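Local coordinates for putative endonuclease/exonuclease/phosphatase family protein (PDB 3MPR) that probably hydrolyses phosphoester bonds with the help of a metal ion, perhaps as a nuclease, although its substrate is not established, at residues L157-M162 with K194-D199; T5-A10 with P172-G177; Q56-K61 with Y67-V72; I230-S235 with V285-D290. All coordinates share one frame; numbering follows the deposited sequence. Where two conformers were deposited one is given.

Interaction 1 (L157-M162 with K194-D199); sequences LVQEKM and KGVLCD. With ACY (acetic acid), chain F.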
loop_
_atom_site.group_PDB
_atom_site.type_symbol
_atom_site.label_atom_id
_atom_site.label_comp_id
_atom_site.label_asym_id
_atom_site.label_seq_id
_atom_site.Cartn_x
_atom_site.Cartn_y
_atom_site.Cartn_z
ATOM N N LEU A 157 -3.157 27.492 -18.920
ATOM C CA LEU A 157 -3.486 28.435 -17.851
ATOM C C LEU A 157 -2.851 27.979 -16.538
ATOM O O LEU A 157 -2.315 28.778 -15.771
ATOM C CB LEU A 157 -4.998 28.541 -17.688
ATOM C CG LEU A 157 -5.518 29.198 -16.406
ATOM C CD1 LEU A 157 -5.046 30.647 -16.290
ATOM C CD2 LEU A 157 -7.047 29.121 -16.353
ATOM N N VAL A 158 -2.901 26.680 -16.279
ATOM C CA VAL A 158 -2.270 26.173 -15.073
ATOM C C VAL A 158 -0.770 26.451 -15.093
ATOM O O VAL A 158 -0.201 26.904 -14.100
ATOM C CB VAL A 158 -2.592 24.681 -14.834
ATOM C CG1 VAL A 158 -1.686 24.115 -13.759
ATOM C CG2 VAL A 158 -4.055 24.533 -14.437
ATOM N N GLN A 159 -0.131 26.220 -16.235
ATOM C CA GLN A 159 1.292 26.495 -16.342
ATOM C C GLN A 159 1.590 28.005 -16.177
ATOM O O GLN A 159 2.596 28.379 -15.605
ATOM C CB GLN A 159 1.839 25.933 -17.652
ATOM C CG GLN A 159 1.795 24.403 -17.682
ATOM C CD GLN A 159 1.982 23.823 -19.067
ATOM O OE1 GLN A 159 1.093 23.156 -19.601
ATOM N NE2 GLN A 159 3.150 24.054 -19.648
ATOM N N GLU A 160 0.708 28.872 -16.654
ATOM C CA GLU A 160 0.900 30.304 -16.393
ATOM C C GLU A 160 0.797 30.633 -14.897
ATOM O O GLU A 160 1.597 31.403 -14.367
ATOM C CB GLU A 160 -0.062 31.152 -17.211
ATOM C CG GLU A 160 0.242 31.138 -18.711
ATOM C CD GLU A 160 1.631 31.691 -19.044
ATOM O OE1 GLU A 160 1.820 32.927 -18.978
ATOM O OE2 GLU A 160 2.535 30.890 -19.372
ATOM N N LYS A 161 -0.177 30.037 -14.212
ATOM C CA LYS A 161 -0.330 30.243 -12.774
ATOM C C LYS A 161 0.843 29.683 -11.974
ATOM O O LYS A 161 1.197 30.221 -10.929
ATOM C CB LYS A 161 -1.664 29.649 -12.265
ATOM C CG LYS A 161 -2.893 30.419 -12.744
ATOM C CD LYS A 161 -3.005 31.803 -12.078
ATOM C CE LYS A 161 -4.110 32.633 -12.733
ATOM N NZ LYS A 161 -4.295 33.964 -12.082
HETATM N N MSE A 162 1.452 28.596 -12.453
HETATM C CA MSE A 162 2.615 28.038 -11.774
HETATM C C MSE A 162 3.734 29.059 -11.703
HETATM O O MSE A 162 4.438 29.151 -10.702
HETATM C CB MSE A 162 3.112 26.790 -12.491
HETATM C CG MSE A 162 2.182 25.615 -12.332
HETATM SE SE MSE A 162 2.934 24.059 -13.208
HETATM C CE MSE A 162 1.824 22.703 -12.321
ATOM N N LYS A 194 6.849 19.937 -23.528
ATOM C CA LYS A 194 7.993 20.854 -23.472
ATOM C C LYS A 194 8.840 20.697 -22.205
ATOM O O LYS A 194 9.724 21.508 -21.933
ATOM C CB LYS A 194 7.532 22.317 -23.596
ATOM C CG LYS A 194 6.681 22.618 -24.819
ATOM C CD LYS A 194 7.395 22.244 -26.113
ATOM C CE LYS A 194 6.515 22.525 -27.327
ATOM N NZ LYS A 194 7.110 22.007 -28.595
ATOM N N GLY A 195 8.569 19.662 -21.417
ATOM C CA GLY A 195 9.340 19.426 -20.208
ATOM C C GLY A 195 9.144 20.421 -19.069
ATOM O O GLY A 195 9.959 20.459 -18.140
ATOM N N VAL A 196 8.078 21.220 -19.127
ATOM C CA VAL A 196 7.723 22.103 -18.012
ATOM C C VAL A 196 7.332 21.272 -16.793
ATOM O O VAL A 196 7.686 21.615 -15.661
ATOM C CB VAL A 196 6.567 23.083 -18.383
ATOM C CG1 VAL A 196 6.116 23.894 -17.169
ATOM C CG2 VAL A 196 7.005 24.024 -19.511
ATOM N N LEU A 197 6.602 20.182 -17.041
ATOM C CA LEU A 197 6.211 19.214 -16.003
ATOM C C LEU A 197 6.544 17.809 -16.475
ATOM O O LEU A 197 6.652 17.569 -17.676
ATOM C CB LEU A 197 4.706 19.263 -15.749
ATOM C CG LEU A 197 4.137 20.522 -15.083
ATOM C CD1 LEU A 197 2.610 20.603 -15.245
ATOM C CD2 LEU A 197 4.536 20.564 -13.614
ATOM N N CYS A 198 6.663 16.886 -15.522
ATOM C CA CYS A 198 6.902 15.474 -15.799
ATOM C C CYS A 198 5.765 14.630 -15.260
ATOM O O CYS A 198 5.262 14.897 -14.175
ATOM C CB CYS A 198 8.197 15.024 -15.115
ATOM S SG CYS A 198 9.642 15.995 -15.668
ATOM N N ASP A 199 5.388 13.592 -16.000
ATOM C CA ASP A 199 4.426 12.609 -15.509
ATOM C C ASP A 199 5.142 11.659 -14.545
ATOM O O ASP A 199 6.097 10.994 -14.938
ATOM C CB ASP A 199 3.875 11.816 -16.705
ATOM C CG ASP A 199 2.801 10.837 -16.313
ATOM O OD1 ASP A 199 2.537 10.686 -15.096
ATOM O OD2 ASP A 199 2.210 10.219 -17.227
HETATM C C ACY F . -6.522 36.227 -12.361
HETATM O O ACY F . -5.640 36.720 -11.599
HETATM O OXT ACY F . -6.388 35.220 -13.116
HETATM C CH3 ACY F . -7.855 36.895 -12.385
#
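The outer end of the flat Q159 carboxamide lies slantwise against V196, about equally near CB, CG1 and CG2. No hydrogen bond spans this contact, and the V196 side chain offers only hydrocarbon. The side chain of Q159 is flanked further by F191, from helix 186-192. A second flat group, a bound acetic acid molecule (or acetate) probably left from crystallisation, sits beyond the tip of K161 and is hydrogen-bonded through OXT, with K161 NZ 2.7 Å from OXT and 3.1 Å from the other oxygen, O; the same ammonium forms a salt bridge with E164, further along the helix.

One turn after V158, selenomethionine M162 makes the apolar half of the contact. Its CG stands beside the backbone N and the chain then runs out straight (chi2 -177°), which carries the methyl to L197 tip to tip. In one of its two conformers, M162 CE is 3.7 Å from L197 CD1 and as close to CD2, while SE keeps near 4 Å from both methyls, so the leucine fork appears to straddle the end of the chain. L175 lies beside both side chains, and A173 and F139 also border M162. Just past this loop, D199 caps the following short helix through Y201 N and pairs with R226.

Helix 148-164 thus lies on the outer face of the six-stranded sheet and is met there by the loop leading into edge strand 198-199, as in the helix-covered beta-sandwich of the DNase I-like fold.

Interaction 2 (T5-A10 with P172-G177); sequences TSLTVA and PAILTG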
loop_
_atom_site.group_PDB
_atom_site.type_symbol
_atom_site.label_atom_id
_atom_site.label_comp_id
_atom_site.label_asym_id
_atom_site.label_seq_id
_atom_site.Cartn_x
_atom_site.Cartn_y
_atom_site.Cartn_z
ATOM N N THR A 5 14.349 17.028 1.067
ATOM C CA THR A 5 13.004 16.852 1.592
ATOM C C THR A 5 12.362 15.648 0.924
ATOM O O THR A 5 12.447 15.497 -0.290
ATOM C CB THR A 5 12.150 18.105 1.340
ATOM O OG1 THR A 5 12.747 19.221 2.010
ATOM C CG2 THR A 5 10.727 17.907 1.857
ATOM N N SER A 6 11.752 14.777 1.721
ATOM C CA SER A 6 10.954 13.676 1.170
ATOM C C SER A 6 9.469 13.919 1.389
ATOM O O SER A 6 9.051 14.286 2.490
ATOM C CB SER A 6 11.361 12.340 1.805
ATOM O OG SER A 6 12.661 12.012 1.397
ATOM N N LEU A 7 8.676 13.729 0.335
ATOM C CA LEU A 7 7.232 13.941 0.401
ATOM C C LEU A 7 6.472 12.742 -0.165
ATOM O O LEU A 7 6.842 12.210 -1.205
ATOM C CB LEU A 7 6.848 15.153 -0.460
ATOM C CG LEU A 7 7.321 16.536 -0.059
ATOM C CD1 LEU A 7 6.919 17.536 -1.129
ATOM C CD2 LEU A 7 6.738 16.919 1.291
ATOM N N THR A 8 5.377 12.358 0.482
ATOM C CA THR A 8 4.461 11.409 -0.137
ATOM C C THR A 8 3.198 12.155 -0.525
ATOM O O THR A 8 2.534 12.728 0.334
ATOM C CB THR A 8 4.093 10.281 0.820
ATOM O OG1 THR A 8 5.270 9.528 1.107
ATOM C CG2 THR A 8 3.051 9.360 0.186
ATOM N N VAL A 9 2.877 12.156 -1.811
ATOM C CA VAL A 9 1.703 12.878 -2.284
ATOM C C VAL A 9 0.767 11.903 -2.981
ATOM O O VAL A 9 1.168 10.787 -3.315
ATOM C CB VAL A 9 2.077 14.037 -3.226
ATOM C CG1 VAL A 9 3.066 14.992 -2.533
ATOM C CG2 VAL A 9 2.667 13.511 -4.543
ATOM N N ALA A 10 -0.486 12.312 -3.147
ATOM C CA ALA A 10 -1.491 11.487 -3.808
ATOM C C ALA A 10 -2.522 12.344 -4.528
ATOM O O ALA A 10 -2.678 13.539 -4.247
ATOM C CB ALA A 10 -2.181 10.580 -2.804
ATOM N N PRO A 172 9.087 25.131 -7.142
ATOM C CA PRO A 172 8.737 23.841 -7.751
ATOM C C PRO A 172 7.259 23.577 -7.543
ATOM O O PRO A 172 6.703 24.033 -6.547
ATOM C CB PRO A 172 9.554 22.822 -6.940
ATOM C CG PRO A 172 10.550 23.623 -6.168
ATOM C CD PRO A 172 9.948 24.970 -5.956
ATOM N N ALA A 173 6.634 22.853 -8.464
ATOM C CA ALA A 173 5.205 22.615 -8.386
ATOM C C ALA A 173 4.861 21.139 -8.504
ATOM O O ALA A 173 5.574 20.363 -9.143
ATOM C CB ALA A 173 4.473 23.411 -9.475
ATOM N N ILE A 174 3.755 20.778 -7.866
ATOM C CA ILE A 174 3.157 19.467 -7.968
ATOM C C ILE A 174 1.726 19.726 -8.394
ATOM O O ILE A 174 1.063 20.578 -7.814
ATOM C CB ILE A 174 3.143 18.774 -6.600
ATOM C CG1 ILE A 174 4.582 18.595 -6.099
ATOM C CG2 ILE A 174 2.344 17.453 -6.681
ATOM C CD1 ILE A 174 4.693 18.095 -4.643
ATOM N N LEU A 175 1.263 18.999 -9.405
ATOM C CA LEU A 175 -0.104 19.135 -9.935
ATOM C C LEU A 175 -0.811 17.783 -9.934
ATOM O O LEU A 175 -0.339 16.849 -10.588
ATOM C CB LEU A 175 -0.057 19.675 -11.377
ATOM C CG LEU A 175 -1.345 19.588 -12.215
ATOM C CD1 LEU A 175 -2.443 20.456 -11.638
ATOM C CD2 LEU A 175 -1.067 19.964 -13.683
ATOM N N THR A 176 -1.917 17.671 -9.184
ATOM C CA THR A 176 -2.716 16.441 -9.144
ATOM C C THR A 176 -4.073 16.710 -9.758
ATOM O O THR A 176 -4.445 17.860 -9.967
ATOM C CB THR A 176 -2.965 15.962 -7.686
ATOM O OG1 THR A 176 -3.680 16.972 -6.956
ATOM C CG2 THR A 176 -1.647 15.676 -6.971
ATOM N N GLY A 177 -4.843 15.665 -10.030
ATOM C CA GLY A 177 -6.203 15.908 -10.470
ATOM C C GLY A 177 -6.820 14.752 -11.209
ATOM O O GLY A 177 -6.159 13.752 -11.485
#
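I174 is set by two torsions: CG1 stands beside the backbone N (chi1 -61°) and CD1 extends it straight (chi2 172°), which drives the tip of the side chain across the gap to L7 and V9. Those two residues turn the same way about their first bonds: L7 CG and V9 CG1 each stand beside the backbone N. I174 CD1 therefore lies 4.1 Å from V9 CG1 and 4.2 Å from L7 CD1, one methyl shared by alternate residues on the inner side of strand 5-13. The chains meet slantwise, in pure van der Waals contact.

Further along, T176 directs its methyl at the opposing backbone: CG2 is 3.6 Å from A10 O, while the methyl of A10 points away from this strand. OG1 of T176 falls between the backbone N and the carbonyl carbon, where it hydrogen-bonds to N140 OD1, so this buried hydroxyl is satisfied. F138 and I230 flank both V9 and I174, and a weak hydrogen bond joins G177 N to S11 OG.

The segments run roughly parallel, 30° apart, but their axes stay 8.7 Å from each other and no backbone bond crosses between them. Strand 5-13 belongs to the seven-stranded sheet and strand 173-178 to the six-stranded one; their facing aliphatic side chains form part of the interior of the two-sheet beta-sandwich that characterises DNase I-like proteins.

Interaction 3 (Q56-K61 with Y67-V72); sequences QLKDMK and YDYIGV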
loop_
_atom_site.group_PDB
_atom_site.type_symbol
_atom_site.label_atom_id
_atom_site.label_comp_id
_atom_site.label_asym_id
_atom_site.label_seq_id
_atom_site.Cartn_x
_atom_site.Cartn_y
_atom_site.Cartn_z
ATOM N N GLN A 56 -18.962 16.175 2.511
ATOM C CA GLN A 56 -17.975 15.108 2.374
ATOM C C GLN A 56 -16.592 15.536 2.879
ATOM O O GLN A 56 -15.850 14.732 3.449
ATOM C CB GLN A 56 -17.867 14.696 0.909
ATOM C CG GLN A 56 -19.124 14.064 0.343
ATOM C CD GLN A 56 -18.937 13.678 -1.095
ATOM O OE1 GLN A 56 -18.334 12.645 -1.397
ATOM N NE2 GLN A 56 -19.422 14.512 -1.997
ATOM N N LEU A 57 -16.230 16.796 2.646
ATOM C CA LEU A 57 -14.955 17.311 3.145
ATOM C C LEU A 57 -14.938 17.292 4.666
ATOM O O LEU A 57 -13.927 16.944 5.282
ATOM C CB LEU A 57 -14.700 18.728 2.617
ATOM C CG LEU A 57 -14.521 18.842 1.096
ATOM C CD1 LEU A 57 -14.395 20.305 0.706
ATOM C CD2 LEU A 57 -13.280 18.052 0.637
ATOM N N LYS A 58 -16.063 17.669 5.279
ATOM C CA LYS A 58 -16.147 17.693 6.741
ATOM C C LYS A 58 -16.047 16.283 7.328
ATOM O O LYS A 58 -15.412 16.069 8.355
ATOM C CB LYS A 58 -17.442 18.385 7.185
ATOM C CG LYS A 58 -17.345 19.900 7.046
ATOM C CD LYS A 58 -18.669 20.579 7.331
ATOM C CE LYS A 58 -18.547 22.092 7.177
ATOM N NZ LYS A 58 -19.897 22.714 7.343
ATOM N N ASP A 59 -16.682 15.326 6.663
ATOM C CA ASP A 59 -16.579 13.922 7.053
ATOM C C ASP A 59 -15.133 13.453 6.992
ATOM O O ASP A 59 -14.648 12.752 7.887
ATOM C CB ASP A 59 -17.388 13.035 6.104
ATOM C CG ASP A 59 -18.871 13.315 6.156
ATOM O OD1 ASP A 59 -19.321 13.930 7.143
ATOM O OD2 ASP A 59 -19.577 12.908 5.205
HETATM N N MSE A 60 -14.446 13.817 5.918
HETATM C CA MSE A 60 -13.073 13.348 5.740
HETATM C C MSE A 60 -12.166 13.946 6.798
HETATM O O MSE A 60 -11.364 13.242 7.398
HETATM C CB MSE A 60 -12.554 13.656 4.328
HETATM C CG MSE A 60 -13.185 12.795 3.241
HETATM SE SE MSE A 60 -12.675 10.892 3.435
HETATM C CE MSE A 60 -10.752 11.135 3.518
ATOM N N LYS A 61 -12.294 15.245 7.046
ATOM C CA LYS A 61 -11.481 15.859 8.089
ATOM C C LYS A 61 -11.769 15.208 9.454
ATOM O O LYS A 61 -10.855 14.924 10.222
ATOM C CB LYS A 61 -11.697 17.376 8.129
ATOM C CG LYS A 61 -10.872 18.087 9.184
ATOM C CD LYS A 61 -10.965 19.605 9.029
ATOM C CE LYS A 61 -10.153 20.309 10.096
ATOM N NZ LYS A 61 -10.362 21.789 10.016
ATOM N N TYR A 67 -5.195 16.283 9.875
ATOM C CA TYR A 67 -5.268 16.854 8.530
ATOM C C TYR A 67 -6.159 18.090 8.494
ATOM O O TYR A 67 -7.144 18.166 9.224
ATOM C CB TYR A 67 -5.827 15.830 7.535
ATOM C CG TYR A 67 -4.851 14.735 7.145
ATOM C CD1 TYR A 67 -4.136 14.801 5.947
ATOM C CD2 TYR A 67 -4.663 13.620 7.961
ATOM C CE1 TYR A 67 -3.228 13.782 5.595
ATOM C CE2 TYR A 67 -3.779 12.604 7.613
ATOM C CZ TYR A 67 -3.062 12.694 6.429
ATOM O OH TYR A 67 -2.182 11.678 6.101
ATOM N N ASP A 68 -5.815 19.059 7.649
ATOM C CA ASP A 68 -6.787 20.088 7.287
ATOM C C ASP A 68 -6.959 20.064 5.777
ATOM O O ASP A 68 -6.261 19.320 5.086
ATOM C CB ASP A 68 -6.316 21.465 7.734
ATOM C CG ASP A 68 -7.477 22.385 8.119
ATOM O OD1 ASP A 68 -8.607 22.230 7.577
ATOM O OD2 ASP A 68 -7.252 23.266 8.972
ATOM N N TYR A 69 -7.873 20.870 5.257
ATOM C CA TYR A 69 -7.993 21.000 3.808
ATOM C C TYR A 69 -8.142 22.458 3.394
ATOM O O TYR A 69 -8.520 23.309 4.198
ATOM C CB TYR A 69 -9.166 20.164 3.273
ATOM C CG TYR A 69 -10.530 20.615 3.782
ATOM C CD1 TYR A 69 -11.116 20.012 4.890
ATOM C CD2 TYR A 69 -11.216 21.651 3.160
ATOM C CE1 TYR A 69 -12.362 20.427 5.357
ATOM C CE2 TYR A 69 -12.457 22.074 3.618
ATOM C CZ TYR A 69 -13.020 21.459 4.716
ATOM O OH TYR A 69 -14.247 21.874 5.173
ATOM N N ILE A 70 -7.844 22.733 2.130
ATOM C CA ILE A 70 -8.088 24.041 1.544
ATOM C C ILE A 70 -8.798 23.820 0.224
ATOM O O ILE A 70 -8.730 22.727 -0.338
ATOM C CB ILE A 70 -6.789 24.801 1.292
ATOM C CG1 ILE A 70 -5.833 23.957 0.448
ATOM C CG2 ILE A 70 -6.115 25.181 2.619
ATOM C CD1 ILE A 70 -4.539 24.676 0.106
ATOM N N GLY A 71 -9.493 24.846 -0.261
ATOM C CA GLY A 71 -10.147 24.765 -1.556
ATOM C C GLY A 71 -11.625 25.078 -1.441
ATOM O O GLY A 71 -12.293 24.564 -0.546
ATOM N N VAL A 72 -12.138 25.908 -2.344
ATOM C CA VAL A 72 -13.534 26.340 -2.273
ATOM C C VAL A 72 -14.438 25.626 -3.270
ATOM O O VAL A 72 -13.966 24.957 -4.184
ATOM C CB VAL A 72 -13.670 27.862 -2.481
ATOM C CG1 VAL A 72 -12.767 28.620 -1.514
ATOM C CG2 VAL A 72 -13.359 28.225 -3.929
#
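K61 reaches over from helix 54-63 to the carboxylate of D68 and makes the one salt bridge of the contact, with K61 NZ 3.0 Å from D68 OD1. The ammonium comes from above the carboxylate plane, 56° out of it. The same oxygen accepts a second bond at its anti side, from the opposite face: Y69 N donates to D68 OD1 over 2.8 Å, with a bent N-H...O angle of 143°. Two donors thus grip one oxygen, and the strand's own amide helps fix the rotation of the group that receives the lysine. An alanine in place of D68 would probably leave the K61 ammonium without its counter-charge here and strip Y69 N of this acceptor.

The lysine spans the gap because CG lies anti to the backbone N and the rest of the chain is extended, passing Y67 O and the ring of Y69 on its way. This is a helix followed after a tight connection by an edge strand of the seven-stranded sheet of the DNase I-like fold, running nearly antiparallel to it, their axes 158° apart. Strand 67-70 is bonded on its sheet side through D68 with Y88 and I70 with I86.

Beside the polar pair, L57 sets its CB over one face of the Y69 ring in a CH-pi contact, 4.1 Å from the centroid, and its CD1 approaches CE2. L57 O, already bonded by K61 N at 2.9 Å, lies close to Y69 CE1. The deeper Y67 sends its hydroxyl to F44 O, while the L57 side chain comes within about 9 Å of that of E51, a magnesium ligand of this protein, although no metal is bound in this chain.

Interaction 4 (I230-S235 with V285-D290); sequences IFVSPS and VELVFD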
loop_
_atom_site.group_PDB
_atom_site.type_symbol
_atom_site.label_atom_id
_atom_site.label_comp_id
_atom_site.label_asym_id
_atom_site.label_seq_id
_atom_site.Cartn_x
_atom_site.Cartn_y
_atom_site.Cartn_z
ATOM N N ILE A 230 -0.278 12.688 -11.475
ATOM C CA ILE A 230 0.490 13.615 -10.658
ATOM C C ILE A 230 1.654 14.106 -11.509
ATOM O O ILE A 230 2.541 13.333 -11.853
ATOM C CB ILE A 230 0.985 12.952 -9.362
ATOM C CG1 ILE A 230 -0.227 12.477 -8.532
ATOM C CG2 ILE A 230 1.841 13.920 -8.553
ATOM C CD1 ILE A 230 0.138 11.870 -7.164
ATOM N N PHE A 231 1.617 15.385 -11.880
ATOM C CA PHE A 231 2.675 16.001 -12.673
ATOM C C PHE A 231 3.546 16.803 -11.722
ATOM O O PHE A 231 3.030 17.416 -10.776
ATOM C CB PHE A 231 2.075 16.959 -13.707
ATOM C CG PHE A 231 1.223 16.286 -14.760
ATOM C CD1 PHE A 231 1.811 15.539 -15.772
ATOM C CD2 PHE A 231 -0.155 16.432 -14.756
ATOM C CE1 PHE A 231 1.038 14.940 -16.757
ATOM C CE2 PHE A 231 -0.934 15.838 -15.733
ATOM C CZ PHE A 231 -0.336 15.097 -16.743
ATOM N N VAL A 232 4.855 16.815 -11.959
ATOM C CA VAL A 232 5.758 17.548 -11.080
ATOM C C VAL A 232 6.807 18.311 -11.870
ATOM O O VAL A 232 7.149 17.935 -12.983
ATOM C CB VAL A 232 6.485 16.615 -10.074
ATOM C CG1 VAL A 232 5.486 15.887 -9.185
ATOM C CG2 VAL A 232 7.376 15.617 -10.801
ATOM N N SER A 233 7.335 19.376 -11.285
ATOM C CA SER A 233 8.458 20.064 -11.919
ATOM C C SER A 233 9.628 19.085 -12.061
ATOM O O SER A 233 9.801 18.194 -11.239
ATOM C CB SER A 233 8.874 21.288 -11.087
ATOM O OG SER A 233 7.801 22.200 -10.910
ATOM N N PRO A 234 10.443 19.242 -13.116
ATOM C CA PRO A 234 11.541 18.286 -13.317
ATOM C C PRO A 234 12.584 18.367 -12.204
ATOM O O PRO A 234 13.421 17.475 -12.095
ATOM C CB PRO A 234 12.163 18.719 -14.654
ATOM C CG PRO A 234 11.180 19.671 -15.274
ATOM C CD PRO A 234 10.377 20.268 -14.166
ATOM N N SER A 235 12.527 19.409 -11.378
ATOM C CA SER A 235 13.458 19.539 -10.258
ATOM C C SER A 235 13.196 18.519 -9.147
ATOM O O SER A 235 14.085 18.231 -8.335
ATOM C CB SER A 235 13.440 20.967 -9.703
ATOM O OG SER A 235 12.123 21.357 -9.367
ATOM N N VAL A 285 2.476 8.946 -4.996
ATOM C CA VAL A 285 3.823 9.208 -5.515
ATOM C C VAL A 285 4.758 9.689 -4.401
ATOM O O VAL A 285 4.380 10.526 -3.580
ATOM C CB VAL A 285 3.787 10.248 -6.657
ATOM C CG1 VAL A 285 5.221 10.718 -7.018
ATOM C CG2 VAL A 285 3.062 9.656 -7.887
ATOM N N GLU A 286 5.963 9.131 -4.363
ATOM C CA GLU A 286 6.943 9.493 -3.359
ATOM C C GLU A 286 8.012 10.317 -4.051
ATOM O O GLU A 286 8.577 9.893 -5.058
ATOM C CB GLU A 286 7.527 8.243 -2.685
ATOM C CG GLU A 286 6.490 7.535 -1.786
ATOM C CD GLU A 286 6.696 6.028 -1.704
ATOM O OE1 GLU A 286 7.338 5.568 -0.745
ATOM O OE2 GLU A 286 6.203 5.303 -2.593
ATOM N N LEU A 287 8.249 11.513 -3.521
ATOM C CA LEU A 287 9.144 12.467 -4.159
ATOM C C LEU A 287 10.305 12.804 -3.244
ATOM O O LEU A 287 10.189 12.701 -2.025
ATOM C CB LEU A 287 8.386 13.771 -4.449
ATOM C CG LEU A 287 7.176 13.667 -5.370
ATOM C CD1 LEU A 287 6.433 14.991 -5.384
ATOM C CD2 LEU A 287 7.602 13.261 -6.780
ATOM N N VAL A 288 11.420 13.226 -3.836
ATOM C CA VAL A 288 12.492 13.822 -3.061
ATOM C C VAL A 288 12.924 15.110 -3.734
ATOM O O VAL A 288 12.983 15.190 -4.972
ATOM C CB VAL A 288 13.727 12.902 -2.937
ATOM C CG1 VAL A 288 14.834 13.626 -2.172
ATOM C CG2 VAL A 288 13.365 11.607 -2.233
ATOM N N PHE A 289 13.223 16.119 -2.923
ATOM C CA PHE A 289 13.745 17.376 -3.449
ATOM C C PHE A 289 15.062 17.735 -2.750
ATOM O O PHE A 289 15.122 17.847 -1.526
ATOM C CB PHE A 289 12.728 18.506 -3.273
ATOM C CG PHE A 289 13.090 19.764 -4.022
ATOM C CD1 PHE A 289 13.915 20.719 -3.450
ATOM C CD2 PHE A 289 12.617 19.975 -5.305
ATOM C CE1 PHE A 289 14.248 21.876 -4.140
ATOM C CE2 PHE A 289 12.938 21.130 -6.000
ATOM C CZ PHE A 289 13.765 22.077 -5.418
ATOM N N ASP A 290 16.113 17.901 -3.545
ATOM C CA ASP A 290 17.436 18.271 -3.047
ATOM C C ASP A 290 17.565 19.792 -3.180
ATOM O O ASP A 290 17.681 20.308 -4.282
ATOM C CB ASP A 290 18.473 17.557 -3.925
ATOM C CG ASP A 290 19.914 17.781 -3.483
ATOM O OD1 ASP A 290 20.223 18.799 -2.855
ATOM O OD2 ASP A 290 20.753 16.916 -3.794
#
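I230 and V232 interleave with V285 and L287 across the interior of the beta-sandwich, each pair joining one strand of the six-stranded sheet to one of the seven-stranded sheet. The end-to-end directions of the touching parts, 230 to 235 and 285 to 289, are 17° apart, and no hydrogen bond links them. I230 is fully extended (chi2 -176°), so CD1 slides past V285 and rests 3.7 Å from CG2, the branch that V285 places beside its own backbone N. V232 and L287 repeat the scheme: V232 CG1 and L287 CG each stand beside the backbone N, and V232 CG1 fits against the leucine fork, 4.0 Å from CD1 and 4.1 Å from CD2. V238 borders V232, V285 and L287, and I174 also touches L287.

The end of the contact differs. F289 leaves its backbone at an angle to the partner segment, but with CG trans to the backbone N (chi1 -169°) the ring swings back to S235. F134 stacks on this ring, F236 meets it edge-to-face, and P172 touches it as well. A serine in place of F289 removes the ring, which would probably leave F134 and F236 without their aromatic partner and open a gap beside S235. The hydroxyl of S235 comes in at the ring's edge, near its plane: OG is 3.5 Å from CE2 and CB is 3.7 Å from that carbon, while the backbone S235 O lies 3.8 Å from the neighbouring F289 CD2.

Interactions 2 and 4 are core contacts, their centres 6 Å apart, and both join strands of the two sheets mainly by aliphatic packing; the bond L175 N to F231 O (2.7 Å) ties strands 173-178 and 228-232 side by side. Interaction 1 lies on the other face of the six-stranded sheet, where a helix and a loop pack over it, and touches interaction 2 through M162 and L175; C198 N bonds V232 O of interaction 4. Interaction 3 touches none of the others. Partly exposed, at the edge of the seven-stranded sheet, it alone is held across its segments by a salt bridge, whereas the buried contacts have no hydrogen bonds between their segments.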